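Local coordinates for protein glutaminase 1 (Escherichia coli, PDB 1U60) that catalyses the hydrolysis of L-glutamine to L-glutamate and ammonium, at residues A[247-259]-A[296-308]. Sequence-based numbering, arbitrary orientation.
Sequences SGDWAYRVGLPGK and VASVAKQLGYNVF
Where helix 247-253 gives way to strand 258-260, G255 (phi 68°) lies alongside the chain that follows the C-terminal helix 290-303, and a single direct hydrogen bond joins the two backbones, V307 N to G255 O (2.8 Å, nearly straight). The N306 amide lies against the CA of G255, with OD1 of N306 3.5 Å from it. OD1 accepts, in its carbonyl plane, from the backbone N of F308, an Asx turn, while ND2 donates to two waters that in turn donate to the carbonyls of A251 and R253. A third water links V254 O with Y305 O. In this member of the glutaminase family (beta-lactamase clan), the C-terminal helix packs on strand 274-279, and the contact joins it and the following chain to helix 247-253 and the turn into edge strand 258-260. V254 CG2 meets A297 CB at 3.7 Å and also lies over one face of the W250 indole, toward its rim. The W250 side chain extends away from its backbone N (chi1 -173°), bringing the six-membered ring to V296, whose CG1 sits at the ring edge, 3.8 Å from W250 CH2. L256 lays CD1 on A300 CB (3.6 Å) and packs CD2 against the backbone at Y305 and N306.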
ATOM      1  N   SER A 247      -6.759  -5.174  -0.978  1.00  7.77           N
ATOM      2  CA  SER A 247      -5.647  -4.485  -1.564  1.00  7.46           C
ATOM      3  C   SER A 247      -4.310  -4.954  -1.039  1.00  7.10           C
ATOM      4  O   SER A 247      -3.343  -5.091  -1.781  1.00  7.97           O
ATOM      5  CB  SER A 247      -5.769  -2.997  -1.326  1.00  8.87           C
ATOM      6  OG  SER A 247      -6.936  -2.464  -1.955  1.00  7.81           O
ATOM      7  N   GLY A 248      -4.261  -5.221   0.250  1.00  7.99           N
ATOM      8  CA  GLY A 248      -3.026  -5.716   0.823  1.00  6.70           C
ATOM      9  C   GLY A 248      -2.656  -7.090   0.290  1.00  6.47           C
ATOM     10  O   GLY A 248      -1.473  -7.383  -0.000  1.00  7.54           O
ATOM     11  N   ASP A 249      -3.661  -7.926   0.178  1.00  7.09           N
ATOM     12  CA  ASP A 249      -3.466  -9.277  -0.426  1.00  7.91           C
ATOM     13  C   ASP A 249      -2.945  -9.203  -1.842  1.00  7.46           C
ATOM     14  O   ASP A 249      -2.067  -9.954  -2.242  1.00  8.32           O
ATOM     15  CB  ASP A 249      -4.773 -10.066  -0.363  1.00  7.92           C
ATOM     16  CG  ASP A 249      -5.233 -10.252   1.029  1.00 12.25           C
ATOM     17  OD1 ASP A 249      -4.481 -10.875   1.804  1.00 10.37           O
ATOM     18  OD2 ASP A 249      -6.288  -9.750   1.457  1.00 14.65           O
ATOM     19  N   TRP A 250      -3.538  -8.309  -2.630  1.00  6.65           N
ATOM     20  CA  TRP A 250      -3.016  -7.993  -3.931  1.00  7.65           C
ATOM     21  C   TRP A 250      -1.590  -7.467  -3.945  1.00  7.37           C
ATOM     22  O   TRP A 250      -0.750  -7.915  -4.734  1.00  8.42           O
ATOM     23  CB  TRP A 250      -3.961  -7.003  -4.620  1.00  7.42           C
ATOM     24  CG  TRP A 250      -3.622  -6.720  -6.045  1.00  7.38           C
ATOM     25  CD1 TRP A 250      -2.914  -5.658  -6.521  1.00  9.57           C
ATOM     26  CD2 TRP A 250      -3.982  -7.508  -7.198  1.00  6.60           C
ATOM     27  NE1 TRP A 250      -2.804  -5.720  -7.892  1.00  9.82           N
ATOM     28  CE2 TRP A 250      -3.431  -6.865  -8.331  1.00  9.46           C
ATOM     29  CE3 TRP A 250      -4.664  -8.710  -7.382  1.00  9.11           C
ATOM     30  CZ2 TRP A 250      -3.592  -7.354  -9.614  1.00  9.05           C
ATOM     31  CZ3 TRP A 250      -4.812  -9.202  -8.657  1.00  9.35           C
ATOM     32  CH2 TRP A 250      -4.302  -8.507  -9.767  1.00  8.76           C
ATOM     33  N   ALA A 251      -1.278  -6.527  -3.067  1.00  8.38           N
ATOM     34  CA  ALA A 251       0.113  -6.083  -2.975  1.00  8.49           C
ATOM     35  C   ALA A 251       1.093  -7.206  -2.630  1.00  7.57           C
ATOM     36  O   ALA A 251       2.187  -7.288  -3.167  1.00  7.59           O
ATOM     37  CB  ALA A 251       0.229  -4.975  -1.949  1.00  8.79           C
ATOM     38  N   TYR A 252       0.664  -8.094  -1.722  1.00  8.06           N
ATOM     39  CA  TYR A 252       1.444  -9.224  -1.217  1.00  7.79           C
ATOM     40  C   TYR A 252       1.708 -10.251  -2.317  1.00  7.93           C
ATOM     41  O   TYR A 252       2.804 -10.731  -2.472  1.00  9.76           O
ATOM     42  CB  TYR A 252       0.644  -9.823  -0.092  1.00  7.59           C
ATOM     43  CG  TYR A 252       1.303 -10.863   0.780  1.00  4.85           C
ATOM     44  CD1 TYR A 252       2.110 -10.500   1.809  1.00  5.46           C
ATOM     45  CD2 TYR A 252       1.015 -12.215   0.608  1.00  8.37           C
ATOM     46  CE1 TYR A 252       2.690 -11.423   2.640  1.00  5.67           C
ATOM     47  CE2 TYR A 252       1.596 -13.175   1.435  1.00  7.98           C
ATOM     48  CZ  TYR A 252       2.391 -12.769   2.473  1.00  7.18           C
ATOM     49  OH  TYR A 252       2.958 -13.725   3.282  1.00  8.75           O
ATOM     50  N   ARG A 253       0.691 -10.555  -3.109  1.00  9.65           N
ATOM     51  CA  ARG A 253       0.786 -11.583  -4.153  1.00 10.35           C
ATOM     52  C   ARG A 253       1.267 -11.145  -5.515  1.00 10.18           C
ATOM     53  O   ARG A 253       2.019 -11.877  -6.174  1.00 11.39           O
ATOM     54  CB  ARG A 253      -0.574 -12.284  -4.269  1.00  9.98           C
ATOM     55  CG  ARG A 253      -0.889 -13.192  -3.044  1.00 16.27           C
ATOM     56  CD  ARG A 253      -0.005 -14.458  -2.965  1.00 23.21           C
ATOM     57  NE  ARG A 253      -0.185 -15.216  -1.737  1.00 24.60           N
ATOM     58  CZ  ARG A 253       0.662 -16.186  -1.332  1.00 28.91           C
ATOM     59  NH1 ARG A 253       1.714 -16.557  -2.053  1.00 30.84           N
ATOM     60  NH2 ARG A 253       0.435 -16.818  -0.227  1.00 30.06           N
ATOM     61  N   VAL A 254       0.825  -9.958  -5.960  1.00  9.29           N
ATOM     62  CA  VAL A 254       1.084  -9.420  -7.285  1.00  9.14           C
ATOM     63  C   VAL A 254       2.086  -8.243  -7.267  1.00  8.38           C
ATOM     64  O   VAL A 254       2.970  -8.137  -8.143  1.00  8.72           O
ATOM     65  CB  VAL A 254      -0.256  -8.949  -7.905  1.00  9.76           C
ATOM     66  CG1 VAL A 254      -0.047  -8.450  -9.307  1.00  9.89           C
ATOM     67  CG2 VAL A 254      -1.279 -10.084  -7.939  1.00  9.54           C
ATOM     68  N   GLY A 255       1.950  -7.339  -6.286  1.00  7.47           N
ATOM     69  CA  GLY A 255       2.867  -6.222  -6.151  1.00  7.48           C
ATOM     70  C   GLY A 255       2.805  -5.168  -7.258  1.00  8.13           C
ATOM     71  O   GLY A 255       3.797  -4.504  -7.599  1.00  7.65           O
ATOM     72  N   LEU A 256       1.624  -4.999  -7.814  1.00  8.45           N
ATOM     73  CA  LEU A 256       1.409  -3.930  -8.753  1.00  8.16           C
ATOM     74  C   LEU A 256       0.172  -3.140  -8.348  1.00  9.02           C
ATOM     75  O   LEU A 256      -0.833  -3.716  -7.916  1.00  7.65           O
ATOM     76  CB  LEU A 256       1.183  -4.474 -10.150  1.00  8.53           C
ATOM     77  CG  LEU A 256       2.286  -5.278 -10.823  1.00  9.38           C
ATOM     78  CD1 LEU A 256       1.741  -5.892 -12.112  1.00  9.09           C
ATOM     79  CD2 LEU A 256       3.484  -4.426 -11.110  1.00  8.74           C
ATOM     80  N   PRO A 257       0.219  -1.824  -8.519  1.00  8.72           N
ATOM     81  CA  PRO A 257      -0.976  -0.990  -8.241  1.00  9.03           C
ATOM     82  C   PRO A 257      -2.124  -1.378  -9.120  1.00  8.03           C
ATOM     83  O   PRO A 257      -1.949  -1.491 -10.318  1.00  8.84           O
ATOM     84  CB  PRO A 257      -0.526   0.437  -8.544  1.00  9.95           C
ATOM     85  CG  PRO A 257       0.833   0.310  -9.164  1.00 10.42           C
ATOM     86  CD  PRO A 257       1.368  -1.029  -8.988  1.00  8.50           C
ATOM     87  N   GLY A 258      -3.286  -1.559  -8.515  1.00  7.75           N
ATOM     88  CA  GLY A 258      -4.429  -2.098  -9.249  1.00  7.66           C
ATOM     89  C   GLY A 258      -5.733  -1.424  -8.861  1.00  9.26           C
ATOM     90  O   GLY A 258      -5.818  -0.624  -7.927  1.00  6.92           O
ATOM     91  N   LYS A 259      -6.768  -1.785  -9.613  1.00  8.71           N
ATOM     92  CA  LYS A 259      -8.125  -1.315  -9.345  1.00  7.65           C
ATOM     93  C   LYS A 259      -9.128  -2.297  -9.884  1.00  7.65           C
ATOM     94  O   LYS A 259      -8.983  -2.785 -11.008  1.00  9.00           O
ATOM     95  CB  LYS A 259      -8.361   0.041  -9.984  1.00  7.19           C
ATOM     96  CG  LYS A 259      -9.695   0.699  -9.672  1.00  6.82           C
ATOM     97  CD  LYS A 259      -9.750   1.340  -8.300  1.00  7.62           C
ATOM     98  CE  LYS A 259     -11.153   1.574  -7.757  1.00  7.96           C
ATOM     99  NZ  LYS A 259     -11.850   0.368  -7.210  1.00  7.58           N
ATOM    100  N   VAL A 296      -4.857 -11.279 -14.601  1.00  9.60           N
ATOM    101  CA  VAL A 296      -3.888 -10.188 -14.469  1.00  8.67           C
ATOM    102  C   VAL A 296      -2.664 -10.638 -13.666  1.00  8.96           C
ATOM    103  O   VAL A 296      -1.523 -10.372 -14.080  1.00  8.30           O
ATOM    104  CB  VAL A 296      -4.522  -8.949 -13.832  1.00  8.21           C
ATOM    105  CG1 VAL A 296      -3.462  -7.945 -13.453  1.00  8.26           C
ATOM    106  CG2 VAL A 296      -5.576  -8.283 -14.811  1.00  9.75           C
ATOM    107  N   ALA A 297      -2.897 -11.299 -12.529  1.00  9.36           N
ATOM    108  CA  ALA A 297      -1.794 -11.822 -11.734  1.00  9.82           C
ATOM    109  C   ALA A 297      -0.916 -12.756 -12.548  1.00 10.35           C
ATOM    110  O   ALA A 297       0.304 -12.744 -12.451  1.00 10.30           O
ATOM    111  CB  ALA A 297      -2.336 -12.538 -10.487  1.00 11.30           C
ATOM    112  N   SER A 298      -1.554 -13.602 -13.368  1.00  9.89           N
ATOM    113  CA  SER A 298      -0.806 -14.543 -14.193  1.00  9.47           C
ATOM    114  C   SER A 298       0.136 -13.841 -15.182  1.00  9.28           C
ATOM    115  O   SER A 298       1.308 -14.160 -15.285  1.00  9.76           O
ATOM    116  CB  SER A 298      -1.764 -15.462 -14.949  1.00 10.22           C
ATOM    117  OG  SER A 298      -0.994 -16.321 -15.804  1.00 12.67           O
ATOM    118  N   VAL A 299      -0.360 -12.824 -15.897  1.00  9.33           N
ATOM    119  CA  VAL A 299       0.466 -12.104 -16.826  1.00 10.27           C
ATOM    120  C   VAL A 299       1.662 -11.487 -16.080  1.00 11.17           C
ATOM    121  O   VAL A 299       2.825 -11.600 -16.515  1.00 10.28           O
ATOM    122  CB  VAL A 299      -0.353 -11.024 -17.569  1.00 10.52           C
ATOM    123  CG1 VAL A 299       0.560 -10.099 -18.459  1.00  9.38           C
ATOM    124  CG2 VAL A 299      -1.438 -11.655 -18.449  1.00 11.58           C
ATOM    125  N   ALA A 300       1.366 -10.841 -14.940  1.00 10.45           N
ATOM    126  CA  ALA A 300       2.386 -10.138 -14.210  1.00 11.59           C
ATOM    127  C   ALA A 300       3.428 -11.153 -13.701  1.00 11.76           C
ATOM    128  O   ALA A 300       4.641 -10.884 -13.742  1.00 12.40           O
ATOM    129  CB  ALA A 300       1.788  -9.352 -13.041  1.00 11.77           C
ATOM    130  N   LYS A 301       2.974 -12.321 -13.275  1.00 13.60           N
ATOM    131  CA  LYS A 301       3.890 -13.333 -12.729  1.00 14.27           C
ATOM    132  C   LYS A 301       4.755 -13.923 -13.848  1.00 14.55           C
ATOM    133  O   LYS A 301       5.958 -14.141 -13.692  1.00 15.23           O
ATOM    134  CB  LYS A 301       3.112 -14.454 -12.084  1.00 15.50           C
ATOM    135  CG  LYS A 301       3.988 -15.522 -11.443  1.00 20.49           C
ATOM    136  CD  LYS A 301       3.225 -16.341 -10.409  1.00 26.64           C
ATOM    137  CE  LYS A 301       4.138 -17.361  -9.721  1.00 28.86           C
ATOM    138  NZ  LYS A 301       3.664 -18.750  -9.967  1.00 31.68           N
ATOM    139  N   GLN A 302       4.136 -14.197 -14.980  1.00 14.37           N
ATOM    140  CA  GLN A 302       4.851 -14.765 -16.128  1.00 15.34           C
ATOM    141  C   GLN A 302       5.910 -13.791 -16.646  1.00 15.03           C
ATOM    142  O   GLN A 302       6.969 -14.233 -17.076  1.00 14.43           O
ATOM    143  CB  GLN A 302       3.906 -15.090 -17.271  1.00 15.37           C
ATOM    144  CG  GLN A 302       2.986 -16.301 -17.104  1.00 17.98           C
ATOM    145  CD  GLN A 302       2.056 -16.440 -18.310  1.00 22.18           C
ATOM    146  OE1 GLN A 302       2.516 -16.824 -19.404  1.00 21.51           O
ATOM    147  NE2 GLN A 302       0.778 -16.042 -18.145  1.00 17.65           N
ATOM    148  N   LEU A 303       5.641 -12.477 -16.604  1.00 15.49           N
ATOM    149  CA  LEU A 303       6.558 -11.492 -17.161  1.00 14.36           C
ATOM    150  C   LEU A 303       7.521 -10.932 -16.105  1.00 14.46           C
ATOM    151  O   LEU A 303       8.412 -10.139 -16.454  1.00 15.79           O
ATOM    152  CB  LEU A 303       5.774 -10.359 -17.862  1.00 15.11           C
ATOM    153  CG  LEU A 303       4.920 -10.760 -19.057  1.00 13.45           C
ATOM    154  CD1 LEU A 303       4.187  -9.545 -19.643  1.00 15.21           C
ATOM    155  CD2 LEU A 303       5.751 -11.492 -20.119  1.00 16.33           C
ATOM    156  N   GLY A 304       7.355 -11.346 -14.841  1.00 13.66           N
ATOM    157  CA  GLY A 304       8.256 -10.989 -13.747  1.00 13.15           C
ATOM    158  C   GLY A 304       8.100  -9.547 -13.222  1.00 12.54           C
ATOM    159  O   GLY A 304       9.079  -8.953 -12.779  1.00 14.22           O
ATOM    160  N   TYR A 305       6.894  -8.968 -13.310  1.00  9.88           N
ATOM    161  CA  TYR A 305       6.665  -7.582 -12.832  1.00  9.65           C
ATOM    162  C   TYR A 305       6.027  -7.482 -11.460  1.00  9.23           C
ATOM    163  O   TYR A 305       4.973  -8.088 -11.205  1.00 12.00           O
ATOM    164  CB  TYR A 305       5.784  -6.802 -13.808  1.00  9.66           C
ATOM    165  CG  TYR A 305       6.400  -6.669 -15.175  1.00 10.80           C
ATOM    166  CD1 TYR A 305       7.677  -6.090 -15.329  1.00 17.64           C
ATOM    167  CD2 TYR A 305       5.691  -7.047 -16.324  1.00 14.96           C
ATOM    168  CE1 TYR A 305       8.236  -5.932 -16.589  1.00 19.44           C
ATOM    169  CE2 TYR A 305       6.272  -6.913 -17.565  1.00 14.07           C
ATOM    170  CZ  TYR A 305       7.526  -6.349 -17.695  1.00 18.88           C
ATOM    171  OH  TYR A 305       8.114  -6.186 -18.939  1.00 21.97           O
ATOM    172  N   ASN A 306       6.677  -6.724 -10.579  1.00  8.99           N
ATOM    173  CA  ASN A 306       6.292  -6.544  -9.177  1.00  9.18           C
ATOM    174  C   ASN A 306       7.137  -5.387  -8.672  1.00  9.03           C
ATOM    175  O   ASN A 306       8.381  -5.452  -8.760  1.00  9.57           O
ATOM    176  CB  ASN A 306       6.611  -7.804  -8.369  1.00  8.86           C
ATOM    177  CG  ASN A 306       6.160  -7.711  -6.910  1.00  7.59           C
ATOM    178  OD1 ASN A 306       6.358  -6.698  -6.274  1.00  9.68           O
ATOM    179  ND2 ASN A 306       5.648  -8.829  -6.361  1.00  9.52           N
ATOM    180  N   VAL A 307       6.516  -4.316  -8.208  1.00  9.30           N
ATOM    181  CA  VAL A 307       7.287  -3.131  -7.816  1.00  9.76           C
ATOM    182  C   VAL A 307       8.134  -3.345  -6.536  1.00  9.55           C
ATOM    183  O   VAL A 307       8.998  -2.513  -6.227  1.00 11.81           O
ATOM    184  CB  VAL A 307       6.414  -1.871  -7.627  1.00  9.65           C
ATOM    185  CG1 VAL A 307       5.533  -1.586  -8.853  1.00 11.17           C
ATOM    186  CG2 VAL A 307       5.589  -1.916  -6.363  1.00  9.49           C
ATOM    187  N   PHE A 308       7.912  -4.447  -5.817  1.00 10.58           N
ATOM    188  CA  PHE A 308       8.721  -4.812  -4.628  1.00 12.73           C
ATOM    189  C   PHE A 308       9.906  -5.729  -4.938  1.00 15.89           C
ATOM    190  O   PHE A 308      10.583  -6.222  -4.028  1.00 16.64           O
ATOM    191  CB  PHE A 308       7.802  -5.433  -3.564  1.00 11.64           C
ATOM    192  CG  PHE A 308       6.607  -4.531  -3.213  1.00 12.22           C
ATOM    193  CD1 PHE A 308       6.835  -3.238  -2.733  1.00 11.86           C
ATOM    194  CD2 PHE A 308       5.316  -4.954  -3.376  1.00 12.86           C
ATOM    195  CE1 PHE A 308       5.780  -2.403  -2.419  1.00 11.60           C
ATOM    196  CE2 PHE A 308       4.228  -4.081  -3.105  1.00 11.26           C
ATOM    197  CZ  PHE A 308       4.481  -2.797  -2.625  1.00  9.87           C
TER
HETATM  198  O   HOH W   1       4.753  -8.536  -3.472  1.00 18.41           O
HETATM  199  O   HOH W   2       4.793 -11.551  -7.288  1.00 35.78           O
HETATM  200  O   HOH W   3       3.592 -10.075  -9.917  1.00 16.64           O